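Local coordinates for acyl-coenzyme A oxidase 1 (Yarrowia lipolytica, PDB 5Y9D), which oxidises acyl-CoA to (2E)-enoyl-CoA with FAD and molecular oxygen, releasing hydrogen peroxide in peroxisomal fatty acid beta-oxidation, at residues Y80-N83 with L84-R88. Residues are numbered along the deposited sequence; the frame is centred on the assembly and turned at random.
Sequences YDCN and LQQAR
Asn83 and Gln86 grip each other through two reciprocal hydrogen bonds. Gln86 N donates to Asn83 OD1 over 3.0 Å; the bond is fairly straight at the hydrogen, but the donor stands above the carboxamide plane. In return Asn83 N donates to Gln86 OE1 at 2.8 Å, the donor lying 29° off the plane of the Gln86 side-chain carbonyl. With chi1 at 72°, Asn83 CG sits between its backbone N and carbonyl carbon, and this lets the carboxamide turn back toward the first helical turn. The exchange defines a capping box, with Asn83 as N-cap of helix 84-98 in the N-terminal region of the oxidase. The main chain adds the first turn's bond, Ala87 N to Asn83 O at 2.8 Å. Besides bonding, the two carboxamides stack, their planes 18° apart and Asn83 ND2 3.1 Å from Gln86 CD. Replacing Asn83 by alanine removes the carboxamide, so Gln86 N would probably lose its capping acceptor and the Gln86 amide its stacking partner. Apolar contact is slighter: Cys82 SG lies 4.1 Å from Gln86 CB. Across the subunit boundary Asn83 packs on Asn83 of the second subunit, while upstream Asp81 OD1 is hydrogen-bonded to Tyr447 OH.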
ATOM      1  N   TYR A  80       8.218  -3.154 -17.285  1.00 27.88           N
ATOM      2  CA  TYR A  80       8.168  -2.049 -16.365  1.00 27.15           C
ATOM      3  C   TYR A  80       8.146  -0.708 -17.100  1.00 28.16           C
ATOM      4  O   TYR A  80       7.603   0.268 -16.605  1.00 26.67           O
ATOM      5  CB  TYR A  80       9.357  -2.093 -15.441  1.00 26.57           C
ATOM      6  CG  TYR A  80       9.379  -3.296 -14.538  1.00 25.19           C
ATOM      7  CD1 TYR A  80       8.340  -3.556 -13.666  1.00 25.36           C
ATOM      8  CD2 TYR A  80      10.447  -4.169 -14.554  1.00 25.08           C
ATOM      9  CE1 TYR A  80       8.364  -4.659 -12.825  1.00 24.99           C
ATOM     10  CE2 TYR A  80      10.469  -5.271 -13.739  1.00 26.03           C
ATOM     11  CZ  TYR A  80       9.434  -5.506 -12.866  1.00 26.18           C
ATOM     12  OH  TYR A  80       9.513  -6.602 -12.038  1.00 27.68           O
ATOM     13  N   ASP A  81       8.747  -0.694 -18.284  1.00 29.45           N
ATOM     14  CA  ASP A  81       8.859   0.490 -19.107  1.00 31.69           C
ATOM     15  C   ASP A  81       7.608   0.742 -19.984  1.00 29.28           C
ATOM     16  O   ASP A  81       7.517   1.766 -20.609  1.00 26.32           O
ATOM     17  CB  ASP A  81      10.091   0.354 -20.027  1.00 35.20           C
ATOM     18  CG  ASP A  81      11.419   0.259 -19.250  1.00 38.96           C
ATOM     19  OD1 ASP A  81      11.698   1.142 -18.396  1.00 38.82           O
ATOM     20  OD2 ASP A  81      12.193  -0.704 -19.509  1.00 40.88           O
ATOM     21  N   CYS A  82       6.661  -0.196 -20.015  1.00 29.70           N
ATOM     22  CA  CYS A  82       5.491  -0.119 -20.896  1.00 30.29           C
ATOM     23  C   CYS A  82       4.484   0.984 -20.583  1.00 31.51           C
ATOM     24  O   CYS A  82       3.998   1.092 -19.432  1.00 31.30           O
ATOM     25  CB  CYS A  82       4.741  -1.450 -20.871  1.00 31.52           C
ATOM     26  SG  CYS A  82       5.550  -2.647 -21.964  1.00 37.96           S
ATOM     27  N   ASN A  83       4.121   1.760 -21.616  1.00 28.55           N
ATOM     28  CA  ASN A  83       2.931   2.621 -21.520  1.00 26.55           C
ATOM     29  C   ASN A  83       1.665   1.781 -21.686  1.00 25.90           C
ATOM     30  O   ASN A  83       1.731   0.635 -22.124  1.00 23.40           O
ATOM     31  CB  ASN A  83       3.002   3.823 -22.501  1.00 25.91           C
ATOM     32  CG  ASN A  83       2.823   3.444 -23.961  1.00 27.32           C
ATOM     33  OD1 ASN A  83       1.778   2.902 -24.364  1.00 31.99           O
ATOM     34  ND2 ASN A  83       3.804   3.783 -24.779  1.00 26.47           N
ATOM     35  N   LEU A  84       0.516   2.363 -21.362  1.00 26.61           N
ATOM     36  CA  LEU A  84      -0.777   1.654 -21.384  1.00 27.47           C
ATOM     37  C   LEU A  84      -1.127   1.078 -22.768  1.00 28.12           C
ATOM     38  O   LEU A  84      -1.558  -0.075 -22.896  1.00 28.94           O
ATOM     39  CB  LEU A  84      -1.864   2.594 -20.881  1.00 29.82           C
ATOM     40  CG  LEU A  84      -3.337   2.213 -20.710  1.00 33.33           C
ATOM     41  CD1 LEU A  84      -3.995   3.181 -19.737  1.00 33.98           C
ATOM     42  CD2 LEU A  84      -4.111   2.234 -22.030  1.00 35.52           C
ATOM     43  N   GLN A  85      -0.923   1.851 -23.818  1.00 27.36           N
ATOM     44  CA  GLN A  85      -1.175   1.328 -25.165  1.00 27.04           C
ATOM     45  C   GLN A  85      -0.238   0.125 -25.497  1.00 26.84           C
ATOM     46  O   GLN A  85      -0.673  -0.825 -26.086  1.00 32.00           O
ATOM     47  CB  GLN A  85      -1.082   2.454 -26.212  1.00 26.33           C
ATOM     48  CG  GLN A  85      -2.069   3.605 -26.009  1.00 25.82           C
ATOM     49  CD  GLN A  85      -1.681   4.656 -24.926  1.00 28.37           C
ATOM     50  OE1 GLN A  85      -0.516   4.786 -24.486  1.00 26.69           O
ATOM     51  NE2 GLN A  85      -2.686   5.415 -24.489  1.00 28.08           N
ATOM     52  N   GLN A  86       1.016   0.137 -25.065  1.00 27.05           N
ATOM     53  CA  GLN A  86       1.904  -1.013 -25.207  1.00 26.94           C
ATOM     54  C   GLN A  86       1.510  -2.218 -24.338  1.00 26.55           C
ATOM     55  O   GLN A  86       1.617  -3.375 -24.786  1.00 25.30           O
ATOM     56  CB  GLN A  86       3.343  -0.635 -24.843  1.00 30.47           C
ATOM     57  CG  GLN A  86       4.053   0.263 -25.854  1.00 35.69           C
ATOM     58  CD  GLN A  86       5.215   1.082 -25.269  1.00 42.35           C
ATOM     59  OE1 GLN A  86       5.440   1.167 -24.031  1.00 44.68           O
ATOM     60  NE2 GLN A  86       5.947   1.724 -26.165  1.00 47.11           N
ATOM     61  N   ALA A  87       1.104  -1.967 -23.091  1.00 24.69           N
ATOM     62  CA  ALA A  87       0.601  -3.036 -22.239  1.00 24.92           C
ATOM     63  C   ALA A  87      -0.636  -3.682 -22.835  1.00 25.04           C
ATOM     64  O   ALA A  87      -0.802  -4.905 -22.775  1.00 24.70           O
ATOM     65  CB  ALA A  87       0.264  -2.526 -20.862  1.00 24.51           C
ATOM     66  N   ARG A  88      -1.511  -2.843 -23.364  1.00 25.06           N
ATOM     67  CA  ARG A  88      -2.802  -3.297 -23.872  1.00 27.27           C
ATOM     68  C   ARG A  88      -2.574  -4.294 -24.986  1.00 27.92           C
ATOM     69  O   ARG A  88      -3.132  -5.375 -24.968  1.00 26.38           O
ATOM     70  CB  ARG A  88      -3.615  -2.123 -24.409  1.00 25.76           C
ATOM     71  CG  ARG A  88      -4.304  -1.294 -23.348  1.00 24.90           C
ATOM     72  CD  ARG A  88      -5.373  -2.049 -22.601  1.00 25.21           C
ATOM     73  NE  ARG A  88      -6.015  -1.211 -21.574  1.00 25.23           N
ATOM     74  CZ  ARG A  88      -7.079  -0.448 -21.786  1.00 25.98           C
ATOM     75  NH1 ARG A  88      -7.589   0.272 -20.801  1.00 27.54           N
ATOM     76  NH2 ARG A  88      -7.643  -0.375 -22.989  1.00 27.19           N
TER